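PDB 5DXI: trehalose-6-phosphate phosphatase from Candida albicans, which belongs to the trehalose-phosphatase family of the HAD clan and here holds a magnesium ion and a beryllium trifluoride ion. Local coordinates for residues Cys92-Ile97 against Gly192-Arg197; Glu126-Ser131 against Asn153-Lys158; Glu222-Phe227 against Lys249-Asp254. All coordinates share one frame; numbering follows the deposited sequence.

Contact 1 of 3, residues Cys92-Ile97 against Gly192-Arg197; sequences CFMKDI and GEIVKR
M94 lies over the outer end of I194, its CG 3.5 Å from I194 CD1, in the HAD-type core where helix 191-199 packs on the central mixed sheet. The two side chains run past each other in opposite directions, and the contact continues along the thioether: M94 SD is 3.8 Å from the same I194 CD1. Both CB atoms point toward the opposing segment, and with I194 CG1 set beside the backbone N (chi1 -55°) CD1 leads the approach and CG2 stands further back, about 4.4 Å from M94 CE. The layer is continuous with the sheet, since I194 also touches I67 and S87, and M94 rests on W65.

One helical turn further on, R197 closes the edge. Its CD comes within 4.1 Å of M94 SD, a loose van der Waals contact between side chains that cross obliquely. M94 and I194 are buried, whereas R197 is exposed, so the contact grades from core to surface. On the strand side, C92 and F93 both face A88 of strand 85-88, a classic beta bulge, after which K95 pairs with L86; on its other edge the strand pairs through M94 with V103.

No hydrogen bond joins the two segments; the charged side chains E193, K196 and R197 pair among themselves. E193 has two basic partners, its OE1 at the edge of the R197 guanidinium, in plane but at a long 4.0 Å from NE. The tighter link is K196 NZ to E193 OE2, 2.8 Å, met on the syn side and only 15° out of the carboxylate plane.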
# COMPACT_ATOMS: atom_id res chain seq x y z
N CYS A 92 -8.12 5.22 4.69
CA CYS A 92 -9.05 6.15 5.33
C CYS A 92 -9.19 7.46 4.57
O CYS A 92 -10.25 8.10 4.62
CB CYS A 92 -8.62 6.42 6.77
SG CYS A 92 -8.76 4.94 7.82
N PHE A 93 -8.15 7.86 3.85
CA PHE A 93 -8.15 9.16 3.17
C PHE A 93 -7.65 9.05 1.74
O PHE A 93 -6.80 8.22 1.45
CB PHE A 93 -7.26 10.18 3.91
CG PHE A 93 -7.69 10.45 5.32
CD1 PHE A 93 -7.24 9.65 6.36
CD2 PHE A 93 -8.54 11.50 5.61
CE1 PHE A 93 -7.65 9.90 7.66
CE2 PHE A 93 -8.95 11.75 6.91
CZ PHE A 93 -8.50 10.96 7.93
N MET A 94 -8.18 9.88 0.85
CA MET A 94 -7.73 9.96 -0.55
C MET A 94 -7.56 11.40 -0.98
O MET A 94 -8.34 12.26 -0.59
CB MET A 94 -8.74 9.31 -1.51
CG MET A 94 -8.76 7.83 -1.52
SD MET A 94 -9.95 7.22 -2.74
CE MET A 94 -9.06 7.42 -4.28
N LYS A 95 -6.56 11.68 -1.81
CA LYS A 95 -6.48 13.01 -2.40
C LYS A 95 -6.05 12.93 -3.86
O LYS A 95 -4.93 12.52 -4.18
CB LYS A 95 -5.53 13.92 -1.60
CG LYS A 95 -5.60 15.38 -2.08
CD LYS A 95 -4.73 16.34 -1.29
CE LYS A 95 -3.27 16.19 -1.65
NZ LYS A 95 -2.48 17.43 -1.39
N ASP A 96 -6.97 13.31 -4.74
CA ASP A 96 -6.72 13.34 -6.18
C ASP A 96 -5.57 14.27 -6.54
O ASP A 96 -5.28 15.23 -5.81
CB ASP A 96 -7.98 13.78 -6.93
CG ASP A 96 -8.94 12.63 -7.18
OD1 ASP A 96 -8.55 11.70 -7.92
OD2 ASP A 96 -10.07 12.66 -6.65
N ILE A 97 -4.94 13.99 -7.67
CA ILE A 97 -3.80 14.76 -8.14
C ILE A 97 -4.14 16.24 -8.32
O ILE A 97 -3.37 17.14 -7.95
CB ILE A 97 -3.25 14.17 -9.45
CG1 ILE A 97 -2.72 12.76 -9.17
CG2 ILE A 97 -2.14 15.04 -10.00
CD1 ILE A 97 -2.16 12.02 -10.39
N GLY A 192 -7.43 -2.10 -0.38
CA GLY A 192 -8.15 -2.78 -1.44
C GLY A 192 -9.31 -1.95 -2.00
O GLY A 192 -9.55 -1.95 -3.21
N GLU A 193 -10.01 -1.23 -1.12
CA GLU A 193 -11.07 -0.32 -1.53
C GLU A 193 -10.53 0.80 -2.41
O GLU A 193 -11.14 1.18 -3.41
CB GLU A 193 -11.76 0.32 -0.32
CG GLU A 193 -12.93 -0.43 0.21
CD GLU A 193 -13.98 -0.69 -0.85
OE1 GLU A 193 -14.46 0.28 -1.50
OE2 GLU A 193 -14.30 -1.87 -1.03
N ILE A 194 -9.39 1.34 -1.99
CA ILE A 194 -8.73 2.41 -2.73
C ILE A 194 -8.41 1.95 -4.14
O ILE A 194 -8.68 2.65 -5.12
CB ILE A 194 -7.41 2.88 -2.02
CG1 ILE A 194 -7.68 3.30 -0.58
CG2 ILE A 194 -6.76 4.04 -2.78
CD1 ILE A 194 -8.63 4.49 -0.45
N VAL A 195 -7.83 0.75 -4.25
CA VAL A 195 -7.44 0.22 -5.53
C VAL A 195 -8.68 0.03 -6.43
O VAL A 195 -8.66 0.37 -7.62
CB VAL A 195 -6.68 -1.10 -5.37
CG1 VAL A 195 -6.56 -1.80 -6.71
CG2 VAL A 195 -5.29 -0.82 -4.78
N LYS A 196 -9.76 -0.49 -5.85
CA LYS A 196 -11.03 -0.63 -6.59
C LYS A 196 -11.53 0.74 -7.10
O LYS A 196 -11.95 0.86 -8.25
CB LYS A 196 -12.09 -1.30 -5.71
CG LYS A 196 -13.47 -1.44 -6.35
CD LYS A 196 -14.36 -2.40 -5.56
CE LYS A 196 -14.85 -1.79 -4.25
NZ LYS A 196 -15.58 -2.78 -3.38
N ARG A 197 -11.45 1.76 -6.25
CA ARG A 197 -11.93 3.08 -6.64
C ARG A 197 -11.08 3.73 -7.73
O ARG A 197 -11.57 4.59 -8.46
CB ARG A 197 -11.99 4.01 -5.42
CG ARG A 197 -13.15 3.69 -4.49
CD ARG A 197 -13.03 4.52 -3.23
NE ARG A 197 -14.05 4.18 -2.25
CZ ARG A 197 -14.88 5.07 -1.72
NH1 ARG A 197 -14.79 6.34 -2.09
NH2 ARG A 197 -15.79 4.71 -0.83

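Contact 2 of 3, residues Glu126-Ser131 against Asn153-Lys158; sequences EKTPGS and NFQAEK
T128 O takes two bonds from S131: the hydroxyl OG donates at a short 2.5 Å, in the carbonyl plane with a C=O...donor angle of 145°, and the backbone N donates at 3.1 Å. Together they fasten the type II turn T128-S131, which has G130 at its third position with positive phi. T128 itself reaches across to the helix with its side chain, OG1 standing 3.2 Å from Q155 CG. That is a contact with a methylene; the hydroxyl's hydrogen bond goes to Y124 O, which ties the T128 hydroxyl to the last turn of the preceding helix, 113-126.

The setting is the cap domain of this HAD protein, where helices 113-126 and 149-165 lie against a four-stranded antiparallel sheet; W142 of that sheet touches T128, S131 and A156.

Q155 provides the other half of the contact. Its chain is folded at chi2 (-56°), which turns one face of the amide to K127, whose CG, CD and CE pass over it, the two side chains crossing at about a right angle. K127 CG lies 3.3 Å from both CD and NE2 of Q155, and K127 CE approaches Q155 OE1 at 3.2 Å. The lysine thus offers its aliphatic stem to the amide, and its NZ stays 3.8 Å from Q155 OE1, an oxygen that is buried here without any hydrogen-bond partner in the model.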
# COMPACT_ATOMS: atom_id res chain seq x y z
N GLU A 126 3.96 -0.11 28.19
CA GLU A 126 4.57 -0.07 29.51
C GLU A 126 5.30 -1.37 29.82
O GLU A 126 6.28 -1.38 30.56
CB GLU A 126 3.50 0.22 30.58
CG GLU A 126 3.67 -0.49 31.92
CD GLU A 126 4.79 0.11 32.76
OE1 GLU A 126 5.03 1.34 32.67
OE2 GLU A 126 5.42 -0.66 33.52
N LYS A 127 4.89 -2.47 29.19
CA LYS A 127 5.57 -3.72 29.46
C LYS A 127 6.62 -3.97 28.33
O LYS A 127 7.30 -5.00 28.29
CB LYS A 127 4.53 -4.85 29.61
CG LYS A 127 5.04 -6.25 29.37
CD LYS A 127 4.40 -7.36 30.20
CE LYS A 127 5.47 -8.41 30.61
NZ LYS A 127 4.97 -9.63 31.35
N THR A 128 6.80 -2.99 27.45
CA THR A 128 7.75 -3.18 26.34
C THR A 128 8.60 -1.95 26.09
O THR A 128 8.23 -1.07 25.31
CB THR A 128 7.02 -3.56 25.03
OG1 THR A 128 6.09 -4.63 25.27
CG2 THR A 128 8.01 -4.02 23.97
N PRO A 129 9.75 -1.89 26.77
CA PRO A 129 10.68 -0.77 26.62
C PRO A 129 11.15 -0.61 25.17
O PRO A 129 11.48 -1.60 24.53
CB PRO A 129 11.85 -1.14 27.55
CG PRO A 129 11.26 -2.08 28.54
CD PRO A 129 10.21 -2.86 27.78
N GLY A 130 11.19 0.62 24.67
CA GLY A 130 11.59 0.88 23.30
C GLY A 130 10.39 0.92 22.35
O GLY A 130 10.51 1.38 21.21
N SER A 131 9.24 0.45 22.81
CA SER A 131 8.02 0.50 21.99
C SER A 131 7.35 1.86 22.14
O SER A 131 7.59 2.56 23.12
CB SER A 131 7.06 -0.63 22.39
OG SER A 131 6.46 -0.38 23.65
N ASN A 153 8.22 -9.29 20.35
CA ASN A 153 7.41 -10.28 19.63
C ASN A 153 6.46 -11.04 20.55
O ASN A 153 5.34 -11.37 20.17
CB ASN A 153 8.31 -11.25 18.88
CG ASN A 153 8.90 -10.64 17.62
OD1 ASN A 153 8.22 -10.53 16.60
ND2 ASN A 153 10.16 -10.24 17.68
N PHE A 154 6.93 -11.31 21.77
CA PHE A 154 6.10 -11.98 22.77
C PHE A 154 4.93 -11.08 23.16
O PHE A 154 3.78 -11.51 23.16
CB PHE A 154 6.93 -12.35 24.00
CG PHE A 154 6.12 -13.00 25.10
CD1 PHE A 154 5.67 -14.30 24.96
CD2 PHE A 154 5.85 -12.31 26.27
CE1 PHE A 154 4.93 -14.90 25.97
CE2 PHE A 154 5.12 -12.91 27.29
CZ PHE A 154 4.66 -14.20 27.14
N GLN A 155 5.24 -9.85 23.54
CA GLN A 155 4.21 -8.89 23.93
C GLN A 155 3.26 -8.59 22.77
O GLN A 155 2.06 -8.39 22.99
CB GLN A 155 4.84 -7.59 24.43
CG GLN A 155 5.64 -7.78 25.70
CD GLN A 155 4.82 -8.39 26.81
OE1 GLN A 155 5.32 -9.23 27.56
NE2 GLN A 155 3.56 -7.99 26.93
N ALA A 156 3.81 -8.55 21.56
CA ALA A 156 3.02 -8.28 20.36
C ALA A 156 1.98 -9.35 20.15
O ALA A 156 0.82 -9.04 19.86
CB ALA A 156 3.91 -8.19 19.15
N GLU A 157 2.38 -10.61 20.32
CA GLU A 157 1.50 -11.74 20.08
C GLU A 157 0.30 -11.74 21.02
O GLU A 157 -0.82 -12.10 20.61
CB GLU A 157 2.26 -13.06 20.23
CG GLU A 157 1.35 -14.28 20.30
CD GLU A 157 2.10 -15.58 20.04
OE1 GLU A 157 3.26 -15.70 20.49
OE2 GLU A 157 1.51 -16.49 19.41
N LYS A 158 0.51 -11.31 22.25
CA LYS A 158 -0.57 -11.37 23.22
C LYS A 158 -1.36 -10.06 23.23
O LYS A 158 -2.49 -10.00 23.70
CB LYS A 158 -0.03 -11.72 24.61
CG LYS A 158 0.75 -13.04 24.60
CD LYS A 158 -0.11 -14.22 25.11
CE LYS A 158 -0.17 -15.37 24.09
NZ LYS A 158 1.14 -15.70 23.46

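Contact 3 of 3, residues Glu222-Phe227 against Lys249-Asp254; sequences EELPDF and KKWKGD
W251 meets L224 from the last turn of helix 235-253, which holds K249 and K250 as well. K249 O accepts the N-H of G253 at 2.7 Å, in that same turn. K250, next in line, sends its side chain along the helix surface to form a salt bridge with D254.

W251 follows and makes the contact. Its CB points toward the loop 222-227, and with CG beside the backbone N (chi1 -74°) the indole extends toward that loop, its six-membered ring leading. L224 CD1 lies 4.1 Å from W251 CZ2 and 4.2 Å from NE1, a single methyl beside the CZ2-CE2-NE1 border of the indole, approaching obliquely, while the two side chains run past each other in opposite directions. P225 contributes its backbone: P225 O is 4.4 Å from W251 CH2, a loose approach, beyond van der Waals contact. The indole also has a cation-pi partner in R256, just past the helix.

K252 turns aside to touch Y264, and G253 completes the helix. D254 is the first residue to leave helical angles; its N still bonds to K250 O, and its carboxylate OD2 meets K250 NZ at 3.1 Å, the hydrogen bond within that salt bridge being weak.

In the HAD core this joins the end of a helix to the loop feeding strand 227-232, the strand that precedes the helix. The loop is held from its other side too, with D226 taking backbone N-H groups of Q21 and R22.

The CA atoms of L224 and W251 are 11.3 Å apart, so the leucine and tryptophan side chains do most of the bridging. With no hydrogen bond or salt bridge across it, the contact probably rests on dispersion and the exclusion of water, and sets no precise angle between the groups.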
# COMPACT_ATOMS: atom_id res chain seq x y z
N GLU A 222 -12.38 1.36 -23.10
CA GLU A 222 -11.49 2.41 -23.60
C GLU A 222 -11.03 3.38 -22.52
O GLU A 222 -10.06 4.11 -22.72
CB GLU A 222 -12.15 3.20 -24.73
CG GLU A 222 -13.64 3.38 -24.58
CD GLU A 222 -14.28 3.97 -25.83
OE1 GLU A 222 -14.63 3.18 -26.73
OE2 GLU A 222 -14.41 5.21 -25.90
N GLU A 223 -11.74 3.43 -21.39
CA GLU A 223 -11.41 4.39 -20.35
C GLU A 223 -10.76 3.69 -19.15
O GLU A 223 -10.24 4.35 -18.26
CB GLU A 223 -12.66 5.15 -19.90
CG GLU A 223 -13.28 6.03 -21.00
CD GLU A 223 -14.54 6.76 -20.55
OE1 GLU A 223 -14.99 6.54 -19.40
OE2 GLU A 223 -15.09 7.53 -21.36
N LEU A 224 -10.78 2.36 -19.15
CA LEU A 224 -10.15 1.60 -18.06
C LEU A 224 -8.64 1.58 -18.22
O LEU A 224 -8.13 1.66 -19.34
CB LEU A 224 -10.69 0.17 -18.01
CG LEU A 224 -12.15 0.05 -17.56
CD1 LEU A 224 -12.65 -1.38 -17.68
CD2 LEU A 224 -12.30 0.54 -16.13
N PRO A 225 -7.91 1.46 -17.10
CA PRO A 225 -6.46 1.26 -17.22
C PRO A 225 -6.18 -0.02 -18.01
O PRO A 225 -6.96 -0.97 -17.90
CB PRO A 225 -5.99 1.12 -15.77
CG PRO A 225 -7.11 1.71 -14.94
CD PRO A 225 -8.36 1.41 -15.70
N ASP A 226 -5.13 -0.04 -18.81
CA ASP A 226 -4.76 -1.27 -19.51
C ASP A 226 -3.40 -1.75 -19.03
O ASP A 226 -2.85 -2.73 -19.54
CB ASP A 226 -4.77 -1.05 -21.02
CG ASP A 226 -3.87 0.10 -21.45
OD1 ASP A 226 -3.38 0.85 -20.57
OD2 ASP A 226 -3.65 0.27 -22.67
N PHE A 227 -2.86 -1.05 -18.03
CA PHE A 227 -1.60 -1.39 -17.38
C PHE A 227 -1.69 -0.95 -15.93
O PHE A 227 -1.87 0.24 -15.65
CB PHE A 227 -0.43 -0.70 -18.08
CG PHE A 227 0.91 -0.99 -17.46
CD1 PHE A 227 1.71 -2.01 -17.94
CD2 PHE A 227 1.38 -0.23 -16.40
CE1 PHE A 227 2.95 -2.28 -17.38
CE2 PHE A 227 2.62 -0.50 -15.82
CZ PHE A 227 3.40 -1.52 -16.31
N LYS A 249 -9.97 -11.35 -12.34
CA LYS A 249 -10.81 -12.53 -12.50
C LYS A 249 -12.21 -12.12 -12.98
O LYS A 249 -12.84 -12.84 -13.76
CB LYS A 249 -10.90 -13.32 -11.20
CG LYS A 249 -11.76 -14.56 -11.34
CD LYS A 249 -11.85 -15.37 -10.06
CE LYS A 249 -12.66 -16.64 -10.31
NZ LYS A 249 -12.67 -17.56 -9.14
N LYS A 250 -12.67 -10.96 -12.53
CA LYS A 250 -13.96 -10.42 -12.96
C LYS A 250 -13.89 -10.16 -14.46
O LYS A 250 -14.81 -10.51 -15.22
CB LYS A 250 -14.30 -9.13 -12.19
CG LYS A 250 -15.53 -8.38 -12.67
CD LYS A 250 -16.77 -9.15 -12.26
CE LYS A 250 -18.05 -8.33 -12.40
NZ LYS A 250 -18.38 -7.99 -13.81
N TRP A 251 -12.79 -9.54 -14.90
CA TRP A 251 -12.58 -9.30 -16.32
C TRP A 251 -12.48 -10.59 -17.16
O TRP A 251 -12.93 -10.59 -18.31
CB TRP A 251 -11.32 -8.46 -16.52
CG TRP A 251 -11.51 -7.02 -16.15
CD1 TRP A 251 -12.69 -6.35 -16.00
CD2 TRP A 251 -10.48 -6.06 -15.88
NE1 TRP A 251 -12.46 -5.04 -15.64
CE2 TRP A 251 -11.11 -4.84 -15.57
CE3 TRP A 251 -9.08 -6.13 -15.86
CZ2 TRP A 251 -10.38 -3.69 -15.24
CZ3 TRP A 251 -8.37 -4.99 -15.55
CH2 TRP A 251 -9.02 -3.78 -15.24
N LYS A 252 -11.90 -11.67 -16.63
CA LYS A 252 -11.83 -12.93 -17.39
C LYS A 252 -13.10 -13.78 -17.20
O LYS A 252 -13.38 -14.65 -18.02
CB LYS A 252 -10.58 -13.74 -17.05
CG LYS A 252 -10.33 -13.99 -15.59
CD LYS A 252 -8.92 -14.53 -15.36
CE LYS A 252 -8.72 -15.93 -15.94
NZ LYS A 252 -7.32 -16.41 -15.75
N GLY A 253 -13.86 -13.54 -16.13
CA GLY A 253 -15.15 -14.18 -15.96
C GLY A 253 -16.04 -13.66 -17.07
O GLY A 253 -16.73 -14.42 -17.76
N ASP A 254 -16.02 -12.35 -17.23
CA ASP A 254 -16.58 -11.72 -18.42
C ASP A 254 -15.57 -12.05 -19.51
O ASP A 254 -14.47 -12.48 -19.21
CB ASP A 254 -16.74 -10.21 -18.22
CG ASP A 254 -17.54 -9.87 -16.98
OD1 ASP A 254 -17.89 -10.80 -16.22
OD2 ASP A 254 -17.82 -8.67 -16.75

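Overall arrangement
Contacts 1 and 3 belong to the HAD core and follow one another along the chain; their centres are 19 Å apart and their nearest atoms about 8 Å, without touching. Contact 2 sits in the cap, in sequence between the two segments of contact 1, as expected for a cap inserted into the core. Its centre is 32 Å from contact 1 and 45 Å from contact 3, on the opposite side of the chain's centre from the latter. The ligands lie between cap and core: the I194 side chain is about 11 Å from beryllium trifluoride, whose pocket includes K191, and the T128 side chain about 13 Å from a glucopyranose.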